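Delta-1-pyrroline-5-carboxylate dehydrogenase, mitochondrial (Mus musculus, PDB 4E3X) catalyses the NAD+-dependent oxidation of glutamic gamma-semialdehyde to glutamate, the second step of mitochondrial proline breakdown, probably irreversibly. Local coordinates at residues Lys99-Asn103 with Thr268-Thr272; Ala125-Leu129 with Leu249-Leu254; Ala131-Ser136 with Leu166-Arg171; Lys318-Val323 with Ser349-Tyr355; Glu430-Ser436 with Pro451-Val457. One frame throughout, in Å; residues are numbered along the deposited sequence.

Contacts 1, 2 and 3 tie together helices of the half of the chain that carries the NAD+-binding sheet, while contacts 4 and 5 lie in the large mixed sheet of the catalytic half. Along the chain, contact 3 is nested within the loop closed by contact 2, and contact 2 within that closed by contact 1; contacts 4 and 5 follow in series. Contacts 2 and 3 share helix 121-136, touch, and have centres 10 Å apart. Contacts 4 and 5 are equally close, joined through neighbouring strands 351-357 and 452-458. Centres of contacts 3 and 4 are 31 Å apart. The active site, with the nucleophile Cys-348 and bound proline, adjoins contact 4 beside Ser-349.

Contact 1 (Lys99-Asn103 with Thr268-Thr272); sequences KALLN and TFGDT
A chi1 of -54° swings the methyl CG2 of Thr-272 away from its own N and toward Leu-102 and Asn-103, while the hydroxyl stays over its own helix and meets the chain of Lys-99. That lysine bends at CG-CD (chi3 82°), which lays CE 3.3 Å from Thr-272 OG1. Lower down the same chain, Lys-99 CG rests 3.6 Å from the methyl CG2 of Thr-268. The hydroxyl of Thr-272 donates to Thr-268 O at 2.8 Å, and the backbone N of Thr-272 reaches the same oxygen from the opposite face of the carbonyl plane, so that one oxygen takes two bonds. Leu-102 straddles the next part of the seam: its CD1 lies 3.7 Å from Thr-272 OG1, and Leu-102 CD2 lies 3.8 Å from Phe-269 CD1, at the ring edge. Replacing Thr-272 by a glycine would probably open a gap beneath Leu-102 and the lysine chain and leave Thr-268 O with the backbone donor alone of these two. At the outer rim the charges do not touch. A water bridges Lys-99 NZ (3.0 Å) and Asp-271 OD2 (2.7 Å), and Asp-271 OD1 is held by Gln-297. On its other side Phe-269 packs on strands 203-207 and 230-233, including Lys-233 of the NAD+ site. The segments 99-103 and 268-272 cross at -49°, and the arrangement is that of helix 266-274 covering the Rossmann-type parallel sheet, with the start of helix 99-118 laid over it as an outer layer.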
# COMPACT_ATOMS: atom_id res chain seq x y z
N LYS B 99 13.31 -19.71 -18.88
CA LYS B 99 12.10 -19.87 -18.08
C LYS B 99 12.22 -21.03 -17.09
O LYS B 99 11.76 -20.93 -15.96
CB LYS B 99 10.86 -19.99 -18.98
CG LYS B 99 10.69 -18.75 -19.84
CD LYS B 99 9.39 -18.73 -20.64
CE LYS B 99 8.21 -18.27 -19.82
NZ LYS B 99 6.95 -18.32 -20.61
N ALA B 100 12.85 -22.12 -17.51
CA ALA B 100 13.09 -23.23 -16.59
C ALA B 100 13.88 -22.80 -15.36
O ALA B 100 13.54 -23.17 -14.23
CB ALA B 100 13.81 -24.36 -17.31
N LEU B 101 14.94 -22.03 -15.57
CA LEU B 101 15.78 -21.62 -14.45
C LEU B 101 15.03 -20.66 -13.53
O LEU B 101 15.15 -20.74 -12.32
CB LEU B 101 17.10 -20.99 -14.93
CG LEU B 101 18.05 -20.55 -13.82
CD1 LEU B 101 18.40 -21.73 -12.92
CD2 LEU B 101 19.30 -19.96 -14.44
N LEU B 102 14.24 -19.76 -14.12
CA LEU B 102 13.45 -18.85 -13.32
C LEU B 102 12.46 -19.62 -12.45
O LEU B 102 12.28 -19.32 -11.28
CB LEU B 102 12.73 -17.84 -14.21
CG LEU B 102 13.63 -16.81 -14.90
CD1 LEU B 102 12.81 -15.98 -15.87
CD2 LEU B 102 14.35 -15.91 -13.89
N ASN B 103 11.81 -20.62 -13.03
CA ASN B 103 10.87 -21.42 -12.25
C ASN B 103 11.57 -22.24 -11.16
O ASN B 103 11.03 -22.41 -10.07
CB ASN B 103 9.99 -22.27 -13.16
CG ASN B 103 8.85 -21.45 -13.79
OD1 ASN B 103 8.67 -21.43 -15.00
ND2 ASN B 103 8.10 -20.77 -12.94
N THR B 268 10.55 -11.90 -20.91
CA THR B 268 10.58 -13.28 -20.45
C THR B 268 10.45 -13.37 -18.93
O THR B 268 9.70 -14.19 -18.39
CB THR B 268 11.87 -13.97 -20.90
OG1 THR B 268 11.98 -13.89 -22.33
CG2 THR B 268 11.87 -15.44 -20.50
N PHE B 269 11.20 -12.52 -18.22
CA PHE B 269 11.15 -12.48 -16.77
C PHE B 269 9.74 -12.13 -16.30
O PHE B 269 9.18 -12.80 -15.43
CB PHE B 269 12.17 -11.47 -16.25
CG PHE B 269 12.25 -11.41 -14.75
CD1 PHE B 269 13.00 -12.35 -14.05
CD2 PHE B 269 11.57 -10.44 -14.04
CE1 PHE B 269 13.06 -12.31 -12.67
CE2 PHE B 269 11.64 -10.40 -12.67
CZ PHE B 269 12.38 -11.33 -11.98
N GLY B 270 9.17 -11.08 -16.88
CA GLY B 270 7.83 -10.66 -16.50
C GLY B 270 6.79 -11.74 -16.76
O GLY B 270 5.93 -11.99 -15.92
N ASP B 271 6.88 -12.39 -17.92
CA ASP B 271 5.96 -13.47 -18.28
C ASP B 271 6.03 -14.58 -17.24
O ASP B 271 5.01 -15.13 -16.81
CB ASP B 271 6.30 -14.09 -19.64
CG ASP B 271 6.07 -13.16 -20.81
OD1 ASP B 271 5.52 -12.05 -20.64
OD2 ASP B 271 6.44 -13.57 -21.93
N THR B 272 7.26 -14.95 -16.87
CA THR B 272 7.45 -16.07 -15.95
C THR B 272 6.92 -15.75 -14.55
O THR B 272 6.15 -16.52 -13.97
CB THR B 272 8.92 -16.49 -15.86
OG1 THR B 272 9.42 -16.75 -17.18
CG2 THR B 272 9.05 -17.74 -15.00
O HOH W 1 7.66 -15.96 -22.29
O HOH W 2 5.21 -17.89 -18.54

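Contact 2 (Ala125-Leu129 with Leu249-Leu254); sequences AQVFL and LREAGL
A Schellman motif ends helix 239-251, and its turn is what Val-127 of helix 121-136 packs against. Gly-253 has positive phi (111°), where a side chain would jam against the preceding carbonyl; its N bonds to Arg-250 O, and Leu-254 N returns to Leu-249 O. Val-127 sets one methyl on each part of this turn. CG1 lies 3.6 Å from Leu-254 N and 3.9 Å from Leu-254 CB, whereas CG2 sits 3.8 Å from Gly-253 O. In the other direction, Ala-252 CB, being small, fits 3.4 Å from Val-127 O and allows the backbones to approach, with CA atoms of Val-127 and Ala-252 5.3 Å apart. One turn further in, Leu-249 sends CD2 to 3.7 Å from Phe-128 CE2, approaching the ring obliquely. The chain leaving the turn is tied back by Arg-250, whose NE donates to Leu-254 O at 2.9 Å from above the carbonyl plane; its guanidinium also forms a salt bridge with Asp-70. Beyond the pair, Phe-128 meets Phe-170 of helix 155-180 edge-to-face and touches Ala-224 and Leu-225 of helix 213-225, while Leu-249 also reaches Phe-170, so helix 121-136 is packed among three other helices.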
# COMPACT_ATOMS: atom_id res chain seq x y z
N ALA B 125 17.98 -7.98 9.98
CA ALA B 125 18.56 -6.65 9.90
C ALA B 125 20.09 -6.69 9.99
O ALA B 125 20.78 -5.90 9.34
CB ALA B 125 17.98 -5.73 10.97
N GLN B 126 20.61 -7.63 10.77
CA GLN B 126 22.05 -7.76 10.95
C GLN B 126 22.79 -8.02 9.64
O GLN B 126 23.90 -7.53 9.44
CB GLN B 126 22.36 -8.86 11.97
N VAL B 127 22.18 -8.80 8.74
CA VAL B 127 22.77 -9.04 7.43
C VAL B 127 23.00 -7.71 6.72
O VAL B 127 24.08 -7.45 6.19
CB VAL B 127 21.85 -9.93 6.57
CG1 VAL B 127 22.37 -10.01 5.13
CG2 VAL B 127 21.73 -11.31 7.19
N PHE B 128 21.99 -6.86 6.73
CA PHE B 128 22.06 -5.59 6.01
C PHE B 128 22.99 -4.59 6.68
O PHE B 128 23.69 -3.85 5.99
CB PHE B 128 20.66 -5.06 5.76
CG PHE B 128 19.89 -5.93 4.84
CD1 PHE B 128 19.08 -6.94 5.33
CD2 PHE B 128 20.04 -5.80 3.47
CE1 PHE B 128 18.41 -7.79 4.48
CE2 PHE B 128 19.38 -6.64 2.61
CZ PHE B 128 18.56 -7.64 3.11
N LEU B 129 23.05 -4.61 8.01
CA LEU B 129 23.99 -3.76 8.73
C LEU B 129 25.44 -4.18 8.48
O LEU B 129 26.33 -3.34 8.33
CB LEU B 129 23.67 -3.78 10.22
CG LEU B 129 22.33 -3.14 10.57
CD1 LEU B 129 21.95 -3.46 12.01
CD2 LEU B 129 22.38 -1.62 10.34
N LEU B 249 26.11 -9.09 -0.04
CA LEU B 249 24.98 -9.53 0.78
C LEU B 249 25.15 -10.98 1.24
O LEU B 249 24.89 -11.31 2.40
CB LEU B 249 23.66 -9.36 0.03
CG LEU B 249 23.12 -7.94 -0.04
CD1 LEU B 249 21.96 -7.87 -1.01
CD2 LEU B 249 22.71 -7.44 1.34
N ARG B 250 25.56 -11.85 0.32
CA ARG B 250 25.80 -13.24 0.68
C ARG B 250 26.91 -13.37 1.72
O ARG B 250 26.78 -14.12 2.69
CB ARG B 250 26.08 -14.09 -0.57
CG ARG B 250 24.96 -14.03 -1.63
CD ARG B 250 23.58 -14.44 -1.09
NE ARG B 250 23.69 -15.67 -0.31
CZ ARG B 250 23.75 -16.89 -0.83
NH1 ARG B 250 23.67 -17.07 -2.14
NH2 ARG B 250 23.91 -17.93 -0.02
N GLU B 251 28.00 -12.63 1.53
CA GLU B 251 29.12 -12.68 2.47
C GLU B 251 28.73 -12.13 3.84
O GLU B 251 29.28 -12.56 4.86
CB GLU B 251 30.32 -11.92 1.93
CG GLU B 251 30.97 -12.54 0.72
CD GLU B 251 32.17 -11.74 0.24
OE1 GLU B 251 32.81 -11.08 1.08
OE2 GLU B 251 32.46 -11.77 -0.97
N ALA B 252 27.77 -11.21 3.86
CA ALA B 252 27.28 -10.60 5.10
C ALA B 252 26.31 -11.52 5.83
O ALA B 252 25.81 -11.18 6.91
CB ALA B 252 26.62 -9.25 4.82
N GLY B 253 26.01 -12.68 5.24
CA GLY B 253 25.22 -13.69 5.91
C GLY B 253 23.82 -13.93 5.36
O GLY B 253 23.04 -14.68 5.96
N LEU B 254 23.48 -13.34 4.22
CA LEU B 254 22.19 -13.65 3.62
C LEU B 254 22.16 -15.13 3.24
O LEU B 254 23.02 -15.59 2.50
CB LEU B 254 21.94 -12.78 2.39
CG LEU B 254 20.53 -12.90 1.82
CD1 LEU B 254 19.54 -12.17 2.71
CD2 LEU B 254 20.48 -12.35 0.42

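Contact 3 (Ala131-Ser136 with Leu166-Arg171); sequences AADMLS and LIDFFR
Ile-167 and Leu-135 interlock at the middle of this nearly antiparallel helix pair, where Ala-132 lets the backbones come within 4.8 Å, CA to CA, of Ile-167. Because CG1 of Ile-167 is anti to its carbonyl carbon (chi1 -71°) and CD1 extends on from it, the branch runs across the other helix: CG1 is 3.6 Å from Leu-135 CB, and CD1 ends 3.5 Å from Ser-136 N. Leu-135 in turn sends CD1 at about a right angle to Leu-166, 3.7 Å from its CD2. The Phe-170 ring receives Ala-131 CB and Leu-135 CD1 obliquely, while Leu-166 CD1, from its own helix, lies over one face. Arg-171 is stretched from CG to NE, its CG 3.7 Å from Ala-132 CB. Its guanidinium passes beside Ser-136, with NH2 3.8 Å from CB, and Ile-167 CG2 lies above one of its faces. An alanine in place of Ile-167 is likely to open a gap beside Leu-135 and Ser-136 and take away the methyl lying against the guanidinium face. At the rim a water links Asp-133 OD1 to Arg-171 NH2, the latter bond weak, while Glu-35 forms a salt bridge with NH1 and accepts from Ser-136 OG. The chemistry thus changes from leucine, alanine and ring packing inside to a charged edge, where Glu-35 probably offsets the arginine's charge.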
# COMPACT_ATOMS: atom_id res chain seq x y z
N ALA B 131 26.44 -5.81 5.75
CA ALA B 131 26.69 -5.44 4.35
C ALA B 131 27.03 -3.95 4.24
O ALA B 131 27.94 -3.57 3.51
CB ALA B 131 25.48 -5.78 3.49
N ALA B 132 26.29 -3.11 4.96
CA ALA B 132 26.54 -1.67 4.95
C ALA B 132 27.94 -1.34 5.44
O ALA B 132 28.61 -0.48 4.89
CB ALA B 132 25.50 -0.94 5.77
N ASP B 133 28.38 -2.03 6.49
CA ASP B 133 29.71 -1.82 7.05
C ASP B 133 30.79 -2.21 6.04
O ASP B 133 31.80 -1.50 5.89
CB ASP B 133 29.84 -2.63 8.34
CG ASP B 133 31.17 -2.41 9.04
OD1 ASP B 133 31.28 -1.42 9.81
OD2 ASP B 133 32.09 -3.23 8.86
N MET B 134 30.58 -3.31 5.33
CA MET B 134 31.52 -3.74 4.30
C MET B 134 31.59 -2.73 3.15
O MET B 134 32.67 -2.38 2.68
CB MET B 134 31.12 -5.11 3.76
CG MET B 134 31.19 -6.22 4.81
SD MET B 134 30.35 -7.73 4.30
CE MET B 134 31.43 -8.26 2.98
N LEU B 135 30.44 -2.25 2.72
CA LEU B 135 30.36 -1.25 1.66
C LEU B 135 31.02 0.06 2.08
O LEU B 135 31.65 0.73 1.26
CB LEU B 135 28.90 -0.99 1.27
CG LEU B 135 28.22 -2.11 0.48
CD1 LEU B 135 26.70 -1.98 0.59
CD2 LEU B 135 28.67 -2.08 -0.97
N SER B 136 30.88 0.43 3.35
CA SER B 136 31.45 1.67 3.86
C SER B 136 32.97 1.61 3.83
O SER B 136 33.64 2.58 3.46
CB SER B 136 30.97 1.93 5.30
OG SER B 136 31.59 3.07 5.85
N LEU B 166 23.27 3.46 -1.09
CA LEU B 166 23.07 2.03 -0.84
C LEU B 166 23.28 1.70 0.64
O LEU B 166 22.47 1.01 1.27
CB LEU B 166 24.03 1.22 -1.71
CG LEU B 166 23.94 -0.29 -1.50
CD1 LEU B 166 22.50 -0.77 -1.65
CD2 LEU B 166 24.85 -1.00 -2.49
N ILE B 167 24.37 2.21 1.19
CA ILE B 167 24.65 2.05 2.61
C ILE B 167 23.50 2.61 3.46
O ILE B 167 23.03 1.96 4.41
CB ILE B 167 25.97 2.74 2.98
CG1 ILE B 167 27.16 1.96 2.40
CG2 ILE B 167 26.13 2.88 4.48
CD1 ILE B 167 28.45 2.79 2.36
N ASP B 168 23.01 3.79 3.10
CA ASP B 168 21.91 4.41 3.84
C ASP B 168 20.61 3.59 3.74
O ASP B 168 19.90 3.45 4.73
CB ASP B 168 21.65 5.84 3.37
CG ASP B 168 22.74 6.83 3.80
OD1 ASP B 168 23.58 6.48 4.66
OD2 ASP B 168 22.73 7.97 3.29
N PHE B 169 20.28 3.07 2.55
CA PHE B 169 19.11 2.20 2.44
C PHE B 169 19.24 1.04 3.42
O PHE B 169 18.31 0.73 4.16
CB PHE B 169 18.98 1.59 1.03
CG PHE B 169 18.31 2.48 0.02
CD1 PHE B 169 17.12 3.15 0.32
CD2 PHE B 169 18.84 2.61 -1.25
CE1 PHE B 169 16.50 3.95 -0.65
CE2 PHE B 169 18.23 3.40 -2.22
CZ PHE B 169 17.06 4.07 -1.91
N PHE B 170 20.40 0.39 3.42
CA PHE B 170 20.59 -0.78 4.27
C PHE B 170 20.48 -0.42 5.75
O PHE B 170 19.81 -1.13 6.52
CB PHE B 170 21.92 -1.47 3.97
CG PHE B 170 21.93 -2.27 2.69
CD1 PHE B 170 20.80 -2.37 1.89
CD2 PHE B 170 23.08 -2.93 2.30
CE1 PHE B 170 20.83 -3.12 0.72
CE2 PHE B 170 23.11 -3.68 1.14
CZ PHE B 170 21.98 -3.77 0.34
N ARG B 171 21.11 0.67 6.17
CA ARG B 171 21.09 1.05 7.59
C ARG B 171 19.74 1.60 8.04
O ARG B 171 19.20 1.19 9.07
CB ARG B 171 22.20 2.04 7.95
CG ARG B 171 23.60 1.50 7.77
CD ARG B 171 24.56 2.17 8.74
NE ARG B 171 25.96 1.85 8.48
CZ ARG B 171 26.82 2.69 7.89
NH1 ARG B 171 26.43 3.90 7.51
NH2 ARG B 171 28.08 2.31 7.68
O HOH W 3 29.79 0.91 9.53

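Contact 4 (Lys318-Val323 with Ser349-Tyr355); sequences KNFHFV and SACSRLY. With PRO (proline), chain K.
Arg-353 grips Lys-318 O side-on with two nitrogens, NE at 2.8 Å and NH1 at 3.0 Å, and this clamp joins the backbone ladder in the tight part of the contact. His-321 N bonds to Arg-353 O, Tyr-355 N to His-321 O and Val-323 N to Tyr-355 O, while Asn-319 O takes both Ser-352 N and Arg-353 N. At the clamp NH1 meets the oxygen nearly end-on to the carbonyl, whereas NE comes from above the carbonyl plane. NH2 donates to Tyr-355 OH, so both neighbours fix the group's rotation. Phe-320 CB sits over the centre of one guanidinium face, and NH1 lies at the edge of the Phe-320 ring, the two planes 72° apart. Beside His-321, Cys-351 turns SG anti to its backbone N (chi1 171°); its CB makes a CH-pi contact, 3.8 Å from the His-321 ring centroid, with SG over the same face. Thr-336 and Ser-510 hold the ring's two nitrogens. The looser, watered part is at Lys-318 and Ser-352: NZ and Ser-352 O share one water, and another accepts from Asn-319 N and lies within bonding distance of Ser-352 OG. NZ itself is taken by the carbonyls of Glu-446 and Ile-443. Toward the active site, Asn-319 ND2 bonds Ala-350 O at 3.0 Å and the backbone of the nucleophile Cys-348, and Ser-349 OG donates to OXT of the bound proline at 2.6 Å. Parallel strands 319-323 and 351-357 form a beta-alpha-beta unit with helix 329-341; strand 476-483 flanks the first, strand 452-458 the second, and helix 463-472 packs on Phe-320, Phe-322 and Tyr-355.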
# COMPACT_ATOMS: atom_id res chain seq x y z
N LYS B 318 9.49 14.24 -15.73
CA LYS B 318 9.92 15.33 -16.61
C LYS B 318 10.01 16.53 -15.69
O LYS B 318 9.06 17.30 -15.55
CB LYS B 318 8.91 15.58 -17.74
CG LYS B 318 9.41 16.60 -18.75
CD LYS B 318 10.48 16.03 -19.69
CE LYS B 318 11.05 17.10 -20.60
NZ LYS B 318 12.11 16.55 -21.49
N ASN B 319 11.15 16.65 -15.03
CA ASN B 319 11.24 17.51 -13.85
C ASN B 319 11.60 18.95 -14.16
O ASN B 319 12.33 19.22 -15.11
CB ASN B 319 12.22 16.90 -12.87
CG ASN B 319 11.99 15.41 -12.71
OD1 ASN B 319 10.95 14.99 -12.21
ND2 ASN B 319 12.95 14.61 -13.16
N PHE B 320 11.12 19.86 -13.31
CA PHE B 320 11.26 21.29 -13.56
C PHE B 320 12.14 22.03 -12.55
O PHE B 320 12.22 21.63 -11.39
CB PHE B 320 9.88 21.97 -13.59
CG PHE B 320 9.13 21.88 -12.29
CD1 PHE B 320 9.30 22.84 -11.30
CD2 PHE B 320 8.24 20.83 -12.06
CE1 PHE B 320 8.60 22.75 -10.09
CE2 PHE B 320 7.54 20.75 -10.86
CZ PHE B 320 7.72 21.71 -9.88
N HIS B 321 12.78 23.09 -13.03
CA HIS B 321 13.26 24.17 -12.16
C HIS B 321 12.48 25.41 -12.56
O HIS B 321 12.57 25.86 -13.71
CB HIS B 321 14.77 24.43 -12.34
CG HIS B 321 15.66 23.45 -11.62
ND1 HIS B 321 17.03 23.62 -11.55
CD2 HIS B 321 15.39 22.30 -10.97
CE1 HIS B 321 17.56 22.62 -10.86
NE2 HIS B 321 16.58 21.80 -10.50
N PHE B 322 11.71 25.97 -11.63
CA PHE B 322 10.95 27.18 -11.87
C PHE B 322 11.65 28.34 -11.17
O PHE B 322 11.87 28.30 -9.97
CB PHE B 322 9.51 27.06 -11.37
CG PHE B 322 8.72 28.33 -11.55
CD1 PHE B 322 8.05 28.59 -12.73
CD2 PHE B 322 8.69 29.29 -10.54
CE1 PHE B 322 7.34 29.78 -12.91
CE2 PHE B 322 7.99 30.47 -10.71
CZ PHE B 322 7.31 30.71 -11.90
N VAL B 323 11.96 29.38 -11.93
CA VAL B 323 12.68 30.53 -11.40
C VAL B 323 11.74 31.73 -11.31
O VAL B 323 11.05 32.06 -12.28
CB VAL B 323 13.87 30.89 -12.31
CG1 VAL B 323 14.59 32.11 -11.79
CG2 VAL B 323 14.83 29.72 -12.42
N SER B 349 15.17 12.04 -11.58
CA SER B 349 15.00 13.32 -10.89
C SER B 349 15.60 14.52 -11.63
O SER B 349 15.45 15.65 -11.18
CB SER B 349 15.67 13.26 -9.52
OG SER B 349 17.04 12.91 -9.66
N ALA B 350 16.29 14.28 -12.74
CA ALA B 350 17.03 15.35 -13.44
C ALA B 350 16.13 16.46 -13.96
O ALA B 350 15.05 16.20 -14.49
CB ALA B 350 17.84 14.77 -14.59
N CYS B 351 16.56 17.71 -13.80
CA CYS B 351 15.85 18.83 -14.39
C CYS B 351 15.99 18.81 -15.90
O CYS B 351 17.10 18.83 -16.42
CB CYS B 351 16.41 20.15 -13.87
SG CYS B 351 15.77 21.61 -14.71
N SER B 352 14.86 18.81 -16.61
CA SER B 352 14.90 18.88 -18.06
C SER B 352 14.06 20.03 -18.61
O SER B 352 14.05 20.27 -19.82
CB SER B 352 14.45 17.56 -18.69
OG SER B 352 13.15 17.21 -18.25
N ARG B 353 13.34 20.73 -17.74
CA ARG B 353 12.66 21.96 -18.14
C ARG B 353 12.93 23.08 -17.14
O ARG B 353 12.72 22.92 -15.94
CB ARG B 353 11.16 21.73 -18.38
CG ARG B 353 10.46 20.96 -17.32
CD ARG B 353 9.01 20.64 -17.71
NE ARG B 353 8.45 19.85 -16.63
CZ ARG B 353 7.31 20.10 -15.99
NH1 ARG B 353 6.95 19.30 -15.01
NH2 ARG B 353 6.54 21.13 -16.34
N LEU B 354 13.43 24.20 -17.66
CA LEU B 354 13.77 25.37 -16.87
C LEU B 354 12.86 26.52 -17.29
O LEU B 354 12.78 26.84 -18.47
CB LEU B 354 15.23 25.75 -17.10
CG LEU B 354 15.72 27.03 -16.40
CD1 LEU B 354 15.74 26.86 -14.91
CD2 LEU B 354 17.09 27.44 -16.91
N TYR B 355 12.18 27.13 -16.33
CA TYR B 355 11.28 28.25 -16.59
C TYR B 355 11.92 29.50 -16.00
O TYR B 355 12.16 29.56 -14.80
CB TYR B 355 9.92 28.00 -15.93
CG TYR B 355 9.16 26.81 -16.48
CD1 TYR B 355 8.15 26.98 -17.41
CD2 TYR B 355 9.44 25.51 -16.04
CE1 TYR B 355 7.43 25.90 -17.92
CE2 TYR B 355 8.73 24.42 -16.55
CZ TYR B 355 7.73 24.62 -17.48
OH TYR B 355 7.03 23.54 -17.98
N PRO K . 17.13 9.38 -5.77
CA PRO K . 17.86 9.99 -6.89
C PRO K . 17.81 11.51 -6.87
O PRO K . 17.05 12.13 -6.10
CB PRO K . 17.12 9.45 -8.11
CG PRO K . 16.70 8.08 -7.68
CD PRO K . 16.38 8.18 -6.20
OXT PRO K . 18.53 12.16 -7.62
O HOH W 4 14.40 18.81 -22.11
O HOH W 5 13.36 15.15 -16.40

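Contact 5 (Glu430-Ser436 with Pro451-Val457); sequences EPCIIES and PVLTVYV
Ile-434 and Val-452 meet obliquely on one face of the strand pair, the delta methyl CD1 of Ile-434 lying 3.7 Å from Val-452 CG1. That isoleucine carries CG1 anti to its carbonyl carbon (chi1 -66°), and CD1 reaches back along the sheet to the valine. Further along this face, Ser-436 CB rests 3.7 Å from the methyl CG2 of Thr-454. The opposite face belongs to Ile-433 and Val-455, whose CG2 methyls are 4.0 Å apart, again crossing at a slant. Beyond them Glu-435 lies extended, with OE2 3.6 Å from Val-457 CG2; Lys-437 pairs with that carboxylate, and a water joins OE2 to Ser-436 O and Val-457 N. Tyr-456 CD1, at the ring edge, lies 3.3 Å from Ser-436 O. Between the two faces, five backbone bonds pass back and forth, from Cys-432 N to Pro-451 O at one end to Ser-436 N to Val-455 O (2.8 Å) at the other. Helix 329-341 covers Ile-433 and Leu-453 through Phe-341 and Thr-336, and strand 413-417 pairs with the outer side of 428-436. This regular parallel pairing, flanked by helix, is typical of the alpha/beta catalytic domain of aldehyde dehydrogenases.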
# COMPACT_ATOMS: atom_id res chain seq x y z
N GLU B 430 27.42 15.72 -25.87
CA GLU B 430 27.71 16.98 -25.20
C GLU B 430 26.47 17.47 -24.45
O GLU B 430 25.34 17.16 -24.85
CB GLU B 430 28.15 18.04 -26.21
CG GLU B 430 29.46 17.71 -26.92
CD GLU B 430 30.61 17.49 -25.96
OE1 GLU B 430 31.38 16.53 -26.17
OE2 GLU B 430 30.76 18.29 -25.01
N PRO B 431 26.67 18.25 -23.38
CA PRO B 431 25.50 18.84 -22.73
C PRO B 431 24.83 19.81 -23.70
O PRO B 431 25.52 20.53 -24.43
CB PRO B 431 26.10 19.59 -21.54
CG PRO B 431 27.51 19.85 -21.91
CD PRO B 431 27.93 18.67 -22.74
N CYS B 432 23.50 19.80 -23.73
CA CYS B 432 22.78 20.61 -24.69
C CYS B 432 21.74 21.48 -24.00
O CYS B 432 20.96 20.99 -23.19
CB CYS B 432 22.10 19.71 -25.73
SG CYS B 432 21.29 20.60 -27.09
N ILE B 433 21.74 22.77 -24.32
CA ILE B 433 20.75 23.70 -23.82
C ILE B 433 19.93 24.21 -25.00
O ILE B 433 20.50 24.71 -25.97
CB ILE B 433 21.39 24.89 -23.09
CG1 ILE B 433 22.31 24.40 -21.97
CG2 ILE B 433 20.32 25.82 -22.55
CD1 ILE B 433 23.11 25.50 -21.29
N ILE B 434 18.62 24.06 -24.90
CA ILE B 434 17.69 24.40 -25.97
C ILE B 434 16.68 25.39 -25.43
O ILE B 434 16.24 25.26 -24.29
CB ILE B 434 16.94 23.12 -26.43
CG1 ILE B 434 17.93 22.14 -27.08
CG2 ILE B 434 15.76 23.46 -27.36
CD1 ILE B 434 17.40 20.72 -27.17
N GLU B 435 16.33 26.40 -26.23
CA GLU B 435 15.23 27.27 -25.87
C GLU B 435 13.98 26.91 -26.65
O GLU B 435 14.03 26.74 -27.88
CB GLU B 435 15.56 28.76 -26.09
CG GLU B 435 14.39 29.65 -25.69
CD GLU B 435 14.68 31.14 -25.80
OE1 GLU B 435 15.77 31.52 -26.29
OE2 GLU B 435 13.79 31.92 -25.41
N SER B 436 12.86 26.78 -25.95
CA SER B 436 11.57 26.60 -26.61
C SER B 436 10.71 27.85 -26.50
O SER B 436 10.59 28.44 -25.43
CB SER B 436 10.81 25.42 -26.01
OG SER B 436 9.58 25.26 -26.70
N PRO B 451 21.53 14.46 -21.53
CA PRO B 451 21.96 15.78 -21.06
C PRO B 451 21.35 16.89 -21.90
O PRO B 451 22.05 17.60 -22.61
CB PRO B 451 23.48 15.72 -21.22
CG PRO B 451 23.69 14.80 -22.37
CD PRO B 451 22.58 13.77 -22.29
N VAL B 452 20.03 17.00 -21.83
CA VAL B 452 19.27 17.88 -22.71
C VAL B 452 18.30 18.73 -21.90
O VAL B 452 17.28 18.24 -21.41
CB VAL B 452 18.50 17.07 -23.78
CG1 VAL B 452 17.77 18.00 -24.74
CG2 VAL B 452 19.47 16.18 -24.55
N LEU B 453 18.64 20.00 -21.76
CA LEU B 453 17.86 20.94 -20.97
C LEU B 453 17.09 21.87 -21.89
O LEU B 453 17.68 22.48 -22.80
CB LEU B 453 18.79 21.76 -20.08
CG LEU B 453 18.15 22.88 -19.26
CD1 LEU B 453 17.16 22.31 -18.25
CD2 LEU B 453 19.22 23.71 -18.58
N THR B 454 15.79 21.98 -21.68
CA THR B 454 14.96 22.92 -22.44
C THR B 454 14.51 24.07 -21.55
O THR B 454 14.05 23.85 -20.43
CB THR B 454 13.74 22.24 -23.07
OG1 THR B 454 14.16 21.13 -23.86
CG2 THR B 454 12.98 23.22 -23.95
N VAL B 455 14.65 25.29 -22.07
CA VAL B 455 14.32 26.50 -21.33
C VAL B 455 13.12 27.20 -21.95
O VAL B 455 13.05 27.36 -23.17
CB VAL B 455 15.51 27.50 -21.36
CG1 VAL B 455 15.23 28.71 -20.48
CG2 VAL B 455 16.81 26.80 -20.95
N TYR B 456 12.18 27.61 -21.11
CA TYR B 456 11.07 28.44 -21.54
C TYR B 456 11.11 29.76 -20.78
O TYR B 456 11.12 29.77 -19.55
CB TYR B 456 9.72 27.74 -21.30
CG TYR B 456 8.56 28.62 -21.71
CD1 TYR B 456 8.31 28.89 -23.06
CD2 TYR B 456 7.72 29.20 -20.76
CE1 TYR B 456 7.26 29.70 -23.44
CE2 TYR B 456 6.67 30.01 -21.14
CZ TYR B 456 6.45 30.26 -22.48
OH TYR B 456 5.41 31.06 -22.87
N VAL B 457 11.14 30.87 -21.52
CA VAL B 457 11.22 32.20 -20.93
C VAL B 457 9.82 32.81 -20.88
O VAL B 457 9.16 32.95 -21.91
CB VAL B 457 12.17 33.13 -21.73
CG1 VAL B 457 12.24 34.50 -21.07
CG2 VAL B 457 13.55 32.50 -21.82
O HOH W 6 11.36 30.83 -24.49